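Local structure of ABC transporter substrate-binding protein (4I1D) at residues F104-L109 with A204-V209; N122-F127 with Y223-L228; L233-G238 with K247-A252. The protein probably serves as the periplasmic solute-binding component of an ABC transporter, perhaps for polyamines, and is seen here with D-malate bound. One frame throughout, in Å; residues are numbered along the deposited sequence.

Interaction 1 (F104-L109 with A204-V209); sequences FYSSVL and AWNGRV. With MLT (D-malate), chain U.
Tyr105 brings its ring edge toward the face of the five-membered ring of Trp205, an offset edge-to-face stack with centroids 5.5 Å apart and planes at 77°. The tyrosine reaches it with CG between the backbone N and the carbonyl carbon (chi1 60°), both side chains pointing the same way. The hydroxyl of Ser107, on the same sheet face as Trp205, its antiparallel non-hydrogen-bonded partner, sits by Trp205 CD1 but hydrogen-bonds to Gln229. Next along the strands, Val108 and Ala204 form a hydrogen-bonded pair: Val108 N binds Ala204 O at 2.8 Å, and Ala204 N returns to Val108 O. Trp205 N-caps helix 206-214. Ser106 grips Asn206 twice, its O taking Asn206 N at 2.9 Å and its N giving to Asn206 OD1 at 3.0 Å; Asn206 ND2 is held by Asp266. Two residues on, Arg208 meets a malate carboxylate side-on, NE to O5 at 3.0 Å and NH2 to O4 at 2.9 Å, while Trp205 CZ3 lies 3.7 Å from malate C3. Arg208 NH1 also salt-bridges Asp37 of the second subunit; the site is consistent with holding a carboxylate on a shared cation, its neighbouring C3 methylene against the six-membered end of the indole.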
loop_
_atom_site.group_PDB
_atom_site.type_symbol
_atom_site.label_atom_id
_atom_site.label_comp_id
_atom_site.label_asym_id
_atom_site.label_seq_id
_atom_site.Cartn_x
_atom_site.Cartn_y
_atom_site.Cartn_z
ATOM N N PHE A 104 -15.179 -42.216 4.347
ATOM C CA PHE A 104 -15.376 -41.726 2.989
ATOM C C PHE A 104 -16.555 -40.768 2.917
ATOM O O PHE A 104 -17.597 -41.015 3.533
ATOM C CB PHE A 104 -15.617 -42.883 2.036
ATOM C CG PHE A 104 -14.403 -43.704 1.767
ATOM C CD1 PHE A 104 -14.094 -44.781 2.577
ATOM C CD2 PHE A 104 -13.571 -43.405 0.694
ATOM C CE1 PHE A 104 -12.974 -45.554 2.324
ATOM C CE2 PHE A 104 -12.446 -44.164 0.440
ATOM C CZ PHE A 104 -12.142 -45.242 1.261
ATOM N N TYR A 105 -16.372 -39.672 2.174
ATOM C CA TYR A 105 -17.443 -38.723 1.881
ATOM C C TYR A 105 -17.439 -38.382 0.406
ATOM O O TYR A 105 -16.453 -38.635 -0.284
ATOM C CB TYR A 105 -17.274 -37.442 2.694
ATOM C CG TYR A 105 -15.983 -36.680 2.452
ATOM C CD1 TYR A 105 -15.963 -35.521 1.685
ATOM C CD2 TYR A 105 -14.793 -37.105 3.011
ATOM C CE1 TYR A 105 -14.779 -34.804 1.488
ATOM C CE2 TYR A 105 -13.611 -36.405 2.812
ATOM C CZ TYR A 105 -13.609 -35.256 2.058
ATOM O OH TYR A 105 -12.424 -34.575 1.883
ATOM N N SER A 106 -18.529 -37.790 -0.073
ATOM C CA SER A 106 -18.629 -37.429 -1.483
ATOM C C SER A 106 -18.970 -35.962 -1.687
ATOM O O SER A 106 -19.711 -35.369 -0.898
ATOM C CB SER A 106 -19.678 -38.291 -2.182
ATOM O OG SER A 106 -19.368 -39.666 -2.060
ATOM N N SER A 107 -18.416 -35.386 -2.753
ATOM C CA SER A 107 -18.922 -34.132 -3.289
ATOM C C SER A 107 -19.947 -34.527 -4.336
ATOM O O SER A 107 -19.631 -35.273 -5.245
ATOM C CB SER A 107 -17.801 -33.316 -3.932
ATOM O OG SER A 107 -16.881 -32.867 -2.947
ATOM N N VAL A 108 -21.177 -34.049 -4.195
ATOM C CA VAL A 108 -22.262 -34.492 -5.067
ATOM C C VAL A 108 -23.041 -33.338 -5.700
ATOM O O VAL A 108 -23.019 -32.203 -5.213
ATOM C CB VAL A 108 -23.258 -35.430 -4.319
ATOM C CG1 VAL A 108 -22.590 -36.752 -3.950
ATOM C CG2 VAL A 108 -23.817 -34.743 -3.074
ATOM N N LEU A 109 -23.714 -33.643 -6.803
ATOM C CA LEU A 109 -24.709 -32.758 -7.372
ATOM C C LEU A 109 -25.954 -32.777 -6.473
ATOM O O LEU A 109 -26.671 -33.781 -6.399
ATOM C CB LEU A 109 -25.059 -33.222 -8.793
ATOM C CG LEU A 109 -26.137 -32.456 -9.574
ATOM C CD1 LEU A 109 -25.885 -30.970 -9.510
ATOM C CD2 LEU A 109 -26.236 -32.921 -11.041
ATOM N N ALA A 204 -21.998 -30.052 -3.443
ATOM C CA ALA A 204 -21.977 -29.977 -1.989
ATOM C C ALA A 204 -21.548 -31.328 -1.422
ATOM O O ALA A 204 -21.692 -32.365 -2.074
ATOM C CB ALA A 204 -23.385 -29.596 -1.461
ATOM N N TRP A 205 -21.022 -31.312 -0.206
ATOM C CA TRP A 205 -20.688 -32.540 0.485
ATOM C C TRP A 205 -21.969 -33.274 0.874
ATOM O O TRP A 205 -22.914 -32.670 1.392
ATOM C CB TRP A 205 -19.799 -32.223 1.694
ATOM C CG TRP A 205 -18.425 -31.679 1.276
ATOM C CD1 TRP A 205 -17.570 -32.239 0.367
ATOM C CD2 TRP A 205 -17.768 -30.498 1.762
ATOM N NE1 TRP A 205 -16.428 -31.481 0.254
ATOM C CE2 TRP A 205 -16.521 -30.408 1.097
ATOM C CE3 TRP A 205 -18.104 -29.515 2.701
ATOM C CZ2 TRP A 205 -15.620 -29.370 1.330
ATOM C CZ3 TRP A 205 -17.206 -28.482 2.935
ATOM C CH2 TRP A 205 -15.980 -28.417 2.250
ATOM N N ASN A 206 -22.013 -34.577 0.619
ATOM C CA ASN A 206 -23.262 -35.309 0.772
ATOM C C ASN A 206 -23.824 -35.203 2.192
ATOM O O ASN A 206 -25.036 -35.203 2.387
ATOM C CB ASN A 206 -23.094 -36.769 0.367
ATOM C CG ASN A 206 -22.303 -37.558 1.385
ATOM O OD1 ASN A 206 -21.079 -37.493 1.414
ATOM N ND2 ASN A 206 -23.003 -38.298 2.238
ATOM N N GLY A 207 -22.937 -35.090 3.175
ATOM C CA GLY A 207 -23.345 -34.981 4.570
ATOM C C GLY A 207 -24.110 -33.710 4.896
ATOM O O GLY A 207 -25.020 -33.727 5.729
ATOM N N ARG A 208 -23.746 -32.608 4.239
ATOM C CA ARG A 208 -24.430 -31.329 4.424
ATOM C C ARG A 208 -25.819 -31.362 3.798
ATOM O O ARG A 208 -26.764 -30.792 4.334
ATOM C CB ARG A 208 -23.617 -30.181 3.824
ATOM C CG ARG A 208 -22.460 -29.689 4.705
ATOM C CD ARG A 208 -22.987 -28.972 5.954
ATOM N NE ARG A 208 -21.911 -28.457 6.794
ATOM C CZ ARG A 208 -22.113 -27.807 7.937
ATOM N NH1 ARG A 208 -23.353 -27.589 8.359
ATOM N NH2 ARG A 208 -21.083 -27.374 8.653
ATOM N N VAL A 209 -25.944 -32.041 2.665
ATOM C CA VAL A 209 -27.234 -32.128 2.000
ATOM C C VAL A 209 -28.197 -33.006 2.770
ATOM O O VAL A 209 -29.333 -32.617 3.018
ATOM C CB VAL A 209 -27.114 -32.703 0.583
ATOM C CG1 VAL A 209 -28.490 -32.737 -0.082
ATOM C CG2 VAL A 209 -26.137 -31.886 -0.224
HETATM C C1 MLT U . -15.692 -25.764 5.977
HETATM O O1 MLT U . -14.984 -25.366 6.927
HETATM O O2 MLT U . -15.258 -25.641 4.809
HETATM C C2 MLT U . -17.032 -26.401 6.233
HETATM O O3 MLT U . -17.732 -25.834 7.329
HETATM C C3 MLT U . -16.811 -27.871 6.523
HETATM C C4 MLT U . -18.121 -28.426 7.013
HETATM O O4 MLT U . -18.387 -28.400 8.233
HETATM O O5 MLT U . -18.957 -28.908 6.213
#

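Interaction 2 (N122-F127 with Y223-L228). With SO4 (sulfate ion), chain K.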
loop_
_atom_site.group_PDB
_atom_site.type_symbol
_atom_site.label_atom_id
_atom_site.label_comp_id
_atom_site.label_asym_id
_atom_site.label_seq_id
_atom_site.Cartn_x
_atom_site.Cartn_y
_atom_site.Cartn_z
ATOM N N ASN A 122 -28.704 -34.784 -13.214
ATOM C CA ASN A 122 -28.245 -36.092 -12.768
ATOM C C ASN A 122 -26.786 -36.369 -13.132
ATOM O O ASN A 122 -26.299 -37.494 -12.995
ATOM C CB ASN A 122 -29.151 -37.175 -13.363
ATOM C CG ASN A 122 -28.908 -38.534 -12.745
ATOM O OD1 ASN A 122 -28.563 -39.502 -13.434
ATOM N ND2 ASN A 122 -29.074 -38.610 -11.435
ATOM N N SER A 123 -26.094 -35.333 -13.596
ATOM C CA SER A 123 -24.691 -35.441 -13.975
ATOM C C SER A 123 -24.115 -34.036 -14.076
ATOM O O SER A 123 -24.858 -33.053 -14.062
ATOM C CB SER A 123 -24.560 -36.140 -15.321
ATOM O OG SER A 123 -25.100 -35.320 -16.352
ATOM N N TRP A 124 -22.797 -33.924 -14.181
ATOM C CA TRP A 124 -22.209 -32.605 -14.352
ATOM C C TRP A 124 -22.563 -32.046 -15.740
ATOM O O TRP A 124 -22.686 -30.835 -15.920
ATOM C CB TRP A 124 -20.705 -32.616 -14.043
ATOM C CG TRP A 124 -20.495 -33.079 -12.644
ATOM C CD1 TRP A 124 -19.901 -34.237 -12.239
ATOM C CD2 TRP A 124 -20.976 -32.435 -11.457
ATOM N NE1 TRP A 124 -19.957 -34.340 -10.863
ATOM C CE2 TRP A 124 -20.611 -33.242 -10.364
ATOM C CE3 TRP A 124 -21.655 -31.233 -11.213
ATOM C CZ2 TRP A 124 -20.903 -32.890 -9.045
ATOM C CZ3 TRP A 124 -21.957 -30.893 -9.906
ATOM C CH2 TRP A 124 -21.577 -31.718 -8.841
ATOM N N VAL A 125 -22.779 -32.934 -16.703
ATOM C CA VAL A 125 -23.251 -32.512 -18.017
ATOM C C VAL A 125 -24.558 -31.721 -17.859
ATOM O O VAL A 125 -24.699 -30.621 -18.392
ATOM C CB VAL A 125 -23.463 -33.715 -18.939
ATOM C CG1 VAL A 125 -23.801 -33.254 -20.362
ATOM C CG2 VAL A 125 -22.227 -34.596 -18.931
ATOM N N ASP A 126 -25.498 -32.272 -17.095
ATOM C CA ASP A 126 -26.743 -31.571 -16.803
ATOM C C ASP A 126 -26.453 -30.255 -16.103
ATOM O O ASP A 126 -27.007 -29.222 -16.459
ATOM C CB ASP A 126 -27.656 -32.428 -15.932
ATOM C CG ASP A 126 -28.122 -33.696 -16.642
ATOM O OD1 ASP A 126 -28.103 -33.732 -17.892
ATOM O OD2 ASP A 126 -28.512 -34.659 -15.945
ATOM N N PHE A 127 -25.569 -30.297 -15.110
ATOM C CA PHE A 127 -25.211 -29.101 -14.352
ATOM C C PHE A 127 -24.732 -27.976 -15.262
ATOM O O PHE A 127 -25.075 -26.813 -15.054
ATOM C CB PHE A 127 -24.128 -29.421 -13.318
ATOM C CG PHE A 127 -23.869 -28.302 -12.340
ATOM C CD1 PHE A 127 -24.512 -28.271 -11.113
ATOM C CD2 PHE A 127 -22.971 -27.292 -12.639
ATOM C CE1 PHE A 127 -24.269 -27.247 -10.200
ATOM C CE2 PHE A 127 -22.725 -26.263 -11.727
ATOM C CZ PHE A 127 -23.375 -26.245 -10.512
ATOM N N TYR A 223 -25.626 -39.747 -6.287
ATOM C CA TYR A 223 -24.228 -40.152 -6.229
ATOM C C TYR A 223 -23.655 -40.249 -7.648
ATOM O O TYR A 223 -22.437 -40.326 -7.841
ATOM C CB TYR A 223 -24.050 -41.470 -5.469
ATOM C CG TYR A 223 -24.016 -41.322 -3.952
ATOM C CD1 TYR A 223 -22.980 -40.632 -3.320
ATOM C CD2 TYR A 223 -25.004 -41.893 -3.159
ATOM C CE1 TYR A 223 -22.941 -40.491 -1.942
ATOM C CE2 TYR A 223 -24.973 -41.768 -1.771
ATOM C CZ TYR A 223 -23.943 -41.069 -1.171
ATOM O OH TYR A 223 -23.922 -40.955 0.200
ATOM N N ASN A 224 -24.531 -40.229 -8.646
ATOM C CA ASN A 224 -24.041 -40.326 -10.022
ATOM C C ASN A 224 -23.022 -39.232 -10.332
ATOM O O ASN A 224 -23.305 -38.047 -10.169
ATOM C CB ASN A 224 -25.179 -40.289 -11.033
ATOM C CG ASN A 224 -24.729 -40.712 -12.416
ATOM O OD1 ASN A 224 -24.007 -41.700 -12.567
ATOM N ND2 ASN A 224 -25.138 -39.959 -13.433
ATOM N N GLN A 225 -21.834 -39.644 -10.759
ATOM C CA GLN A 225 -20.745 -38.716 -11.070
ATOM C C GLN A 225 -20.277 -37.932 -9.852
ATOM O O GLN A 225 -19.636 -36.886 -9.986
ATOM C CB GLN A 225 -21.122 -37.755 -12.205
ATOM C CG GLN A 225 -21.370 -38.447 -13.545
ATOM C CD GLN A 225 -21.076 -37.545 -14.735
ATOM O OE1 GLN A 225 -21.291 -36.331 -14.680
ATOM N NE2 GLN A 225 -20.559 -38.134 -15.811
ATOM N N GLY A 226 -20.598 -38.433 -8.663
ATOM C CA GLY A 226 -20.084 -37.829 -7.447
ATOM C C GLY A 226 -18.583 -38.017 -7.397
ATOM O O GLY A 226 -18.044 -38.903 -8.060
ATOM N N ILE A 227 -17.898 -37.171 -6.637
ATOM C CA ILE A 227 -16.472 -37.352 -6.402
ATOM C C ILE A 227 -16.253 -37.989 -5.018
ATOM O O ILE A 227 -16.515 -37.371 -3.976
ATOM C CB ILE A 227 -15.696 -36.028 -6.517
ATOM C CG1 ILE A 227 -15.870 -35.415 -7.907
ATOM C CG2 ILE A 227 -14.226 -36.263 -6.230
ATOM C CD1 ILE A 227 -17.174 -34.686 -8.083
ATOM N N LEU A 228 -15.788 -39.236 -5.023
ATOM C CA LEU A 228 -15.631 -40.012 -3.793
ATOM C C LEU A 228 -14.278 -39.720 -3.150
ATOM O O LEU A 228 -13.225 -39.904 -3.772
ATOM C CB LEU A 228 -15.770 -41.506 -4.079
ATOM C CG LEU A 228 -15.619 -42.425 -2.870
ATOM C CD1 LEU A 228 -16.556 -42.003 -1.720
ATOM C CD2 LEU A 228 -15.880 -43.849 -3.295
HETATM S S SO4 K . -29.568 -41.826 -9.085
HETATM O O1 SO4 K . -30.676 -42.773 -9.001
HETATM O O2 SO4 K . -28.848 -41.792 -7.806
HETATM O O3 SO4 K . -28.667 -42.229 -10.169
HETATM O O4 SO4 K . -30.126 -40.504 -9.354
#
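Trp124 and Gln225 join through two hydrogen bonds where the capped first turn of helix 124-128 meets a type II beta turn, Tyr223 to Gly226, in the solute-binding-protein fold. The indole NE1 donates to Gln225 O at 2.7 Å from above the carbonyl plane, and the backbone N of Trp124 gives to Gln225 OE1 at 2.9 Å. Running past each other in opposite directions, the two side chains keep ring and amide planes only 25° apart, and OE1 also touches Ser123 CB. Ile227 CD1 approaches the indole obliquely, 4.2 Å from Trp124 CZ2. Replacing this tryptophan with alanine is likely to leave Gln225 O without its indole donor and to open a gap beside Ile227. Just before Gln225, Asn224 carries CG opposite its own N (chi1 -166°), which sends ND2 to Asn122 O. In the next shell, Ser123 caps the helix by accepting from Asp126 N, and Asp126 in turn takes Asn122 N on the anti lone pair of OD2. Leu109, Met203, Ala149 and Ala153 also pack against Trp124. Asn122 ND2 makes a weak hydrogen bond, 3.0 Å long, to O4 of a sulfate ion, probably from the crystallisation liquor.

Interaction 3 (L233-G238 with K247-A252)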
loop_
_atom_site.group_PDB
_atom_site.type_symbol
_atom_site.label_atom_id
_atom_site.label_comp_id
_atom_site.label_asym_id
_atom_site.label_seq_id
_atom_site.Cartn_x
_atom_site.Cartn_y
_atom_site.Cartn_z
ATOM N N LEU A 233 -6.319 -40.894 9.267
ATOM C CA LEU A 233 -5.681 -40.565 10.533
ATOM C C LEU A 233 -4.172 -40.667 10.364
ATOM O O LEU A 233 -3.680 -41.581 9.695
ATOM C CB LEU A 233 -6.135 -41.533 11.612
ATOM C CG LEU A 233 -7.641 -41.642 11.851
ATOM C CD1 LEU A 233 -7.884 -42.526 13.055
ATOM C CD2 LEU A 233 -8.245 -40.264 12.075
ATOM N N CYS A 234 -3.452 -39.722 10.967
ATOM C CA CYS A 234 -1.990 -39.720 10.988
ATOM C C CYS A 234 -1.549 -39.139 12.321
ATOM O O CYS A 234 -2.352 -38.545 13.039
ATOM C CB CYS A 234 -1.428 -38.870 9.855
ATOM S SG CYS A 234 -2.068 -37.166 9.875
ATOM N N ILE A 235 -0.270 -39.306 12.644
ATOM C CA ILE A 235 0.260 -38.948 13.946
ATOM C C ILE A 235 1.367 -37.950 13.727
ATOM O O ILE A 235 2.217 -38.158 12.862
ATOM C CB ILE A 235 0.844 -40.186 14.650
ATOM C CG1 ILE A 235 -0.240 -41.246 14.849
ATOM C CG2 ILE A 235 1.509 -39.806 15.971
ATOM C CD1 ILE A 235 0.287 -42.556 15.429
ATOM N N LEU A 236 1.367 -36.863 14.493
ATOM C CA LEU A 236 2.382 -35.829 14.300
ATOM C C LEU A 236 3.765 -36.349 14.642
ATOM O O LEU A 236 3.938 -37.099 15.602
ATOM C CB LEU A 236 2.072 -34.558 15.099
ATOM C CG LEU A 236 1.080 -33.597 14.433
ATOM C CD1 LEU A 236 -0.305 -34.144 14.553
ATOM C CD2 LEU A 236 1.142 -32.211 15.046
ATOM N N LYS A 237 4.748 -35.970 13.835
ATOM C CA LYS A 237 6.136 -36.256 14.166
ATOM C C LYS A 237 6.464 -35.548 15.486
ATOM O O LYS A 237 6.250 -34.345 15.621
ATOM C CB LYS A 237 7.053 -35.763 13.045
ATOM C CG LYS A 237 8.355 -36.531 12.912
ATOM C CD LYS A 237 8.099 -37.967 12.484
ATOM C CE LYS A 237 9.401 -38.708 12.225
ATOM N NZ LYS A 237 10.171 -38.101 11.100
ATOM N N GLY A 238 6.960 -36.293 16.466
ATOM C CA GLY A 238 7.270 -35.713 17.762
ATOM C C GLY A 238 6.069 -35.599 18.692
ATOM O O GLY A 238 6.116 -34.889 19.699
ATOM N N LYS A 247 -1.687 -47.000 19.598
ATOM C CA LYS A 247 -2.738 -47.877 20.113
ATOM C C LYS A 247 -4.138 -47.391 19.739
ATOM O O LYS A 247 -5.000 -48.192 19.373
ATOM C CB LYS A 247 -2.618 -48.039 21.630
ATOM C CG LYS A 247 -1.352 -48.754 22.069
ATOM C CD LYS A 247 -1.201 -48.720 23.586
ATOM C CE LYS A 247 0.038 -49.486 24.045
ATOM N NZ LYS A 247 0.354 -49.234 25.483
ATOM N N PHE A 248 -4.363 -46.084 19.826
ATOM C CA PHE A 248 -5.657 -45.525 19.459
ATOM C C PHE A 248 -5.960 -45.742 17.979
ATOM O O PHE A 248 -7.092 -46.035 17.599
ATOM C CB PHE A 248 -5.723 -44.032 19.776
ATOM C CG PHE A 248 -6.834 -43.326 19.064
ATOM C CD1 PHE A 248 -6.575 -42.552 17.943
ATOM C CD2 PHE A 248 -8.143 -43.464 19.493
ATOM C CE1 PHE A 248 -7.600 -41.904 17.277
ATOM C CE2 PHE A 248 -9.172 -42.823 18.828
ATOM C CZ PHE A 248 -8.900 -42.043 17.715
ATOM N N LEU A 249 -4.945 -45.586 17.145
ATOM C CA LEU A 249 -5.118 -45.747 15.710
ATOM C C LEU A 249 -5.676 -47.128 15.419
ATOM O O LEU A 249 -6.520 -47.305 14.546
ATOM C CB LEU A 249 -3.785 -45.573 14.984
ATOM C CG LEU A 249 -3.766 -44.443 13.964
ATOM C CD1 LEU A 249 -4.132 -43.133 14.640
ATOM C CD2 LEU A 249 -2.404 -44.351 13.294
ATOM N N ASN A 250 -5.202 -48.113 16.167
ATOM C CA ASN A 250 -5.657 -49.467 15.954
ATOM C C ASN A 250 -7.132 -49.653 16.326
ATOM O O ASN A 250 -7.880 -50.310 15.600
ATOM C CB ASN A 250 -4.766 -50.454 16.698
ATOM C CG ASN A 250 -5.151 -51.876 16.425
ATOM O OD1 ASN A 250 -5.061 -52.340 15.288
ATOM N ND2 ASN A 250 -5.592 -52.583 17.459
ATOM N N GLU A 251 -7.547 -49.069 17.450
ATOM C CA GLU A 251 -8.962 -49.070 17.820
ATOM C C GLU A 251 -9.835 -48.227 16.874
ATOM O O GLU A 251 -11.015 -48.517 16.686
ATOM C CB GLU A 251 -9.160 -48.603 19.266
ATOM C CG GLU A 251 -8.804 -49.649 20.320
ATOM C CD GLU A 251 -9.494 -50.986 20.072
ATOM O OE1 GLU A 251 -10.745 -51.035 20.130
ATOM O OE2 GLU A 251 -8.783 -51.986 19.807
ATOM N N ALA A 252 -9.259 -47.182 16.287
ATOM C CA ALA A 252 -10.037 -46.262 15.471
ATOM C C ALA A 252 -10.477 -46.903 14.160
ATOM O O ALA A 252 -11.506 -46.525 13.600
ATOM C CB ALA A 252 -9.249 -44.981 15.197
#
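Strand 233-235 and helix 247-252 run antiparallel, their axes 175° apart in direction and 9.8 Å apart at closest approach, with Leu233 and Leu249 as the nearest pair of CA atoms. No hydrogen bond spans the gap; the contact is wholly apolar. Leu233 points the first bond of its side chain at the helix, and with CG opposite the carbonyl carbon (chi1 -56°) and the chain extended at chi2, its CD1 methyl reaches across to Ala252 CB at 3.5 Å. That methyl also lies 4.3 Å from Phe248 CE1, approaching the ring obliquely. Leu249 comes the other way, sliding past Leu233 in the opposite direction, and its two methyls divide between the two strand residues: CD1 rests 4.0 Å from Leu233 CB, while CD2 meets Ile235 CD1 at 3.9 Å. The first torsion of Leu249 is unusual, chi1 -120°, away from the staggered positions, and it sets the fork of the leucine between its two neighbours on the strand. This is helix-on-sheet packing in an alpha/beta lobe of the type II periplasmic binding protein fold: strand 219-235 ends here, the chain turns through Gly238, and helix 242-252 returns across one face of the sheet. On that sheet Cys234 pairs through its backbone with Val60 of strand 59-63, and its side chain starts off away from the helix. Val59 of the same neighbouring strand touches both Phe248 and Leu249, and so widens the apolar floor under the helix. Ile235 is further enclosed by Leu242, Ala245 and Val246 of the preceding turns. On the helix itself, Ala252 CB stands 3.9 Å above one face of the Phe248 ring, toward its rim, and the ring also meets that of Phe7.

Overall arrangement
Interactions 1 and 2 are neighbours, their centres about 11 Å apart, and they touch: Ser107 O and Ile227 N make a probable backbone hydrogen bond between adjacent strands 100-112 and 219-235, while Leu109 packs on Phe127. Their segments alternate along the chain, so the two contacts are interlocked in sequence. Interaction 3 follows both and lies about 26 Å from interaction 1 and about 34 Å from interaction 2, centre to centre, across the middle of the molecule from interaction 2. Strand 219-235 passes through interaction 2 and ends in interaction 3; interaction 1 reaches it through its neighbour, strand 100-112. The shared sheet thus links the pocket side to the distant helix-on-sheet packing, consistent with a two-lobed binding protein.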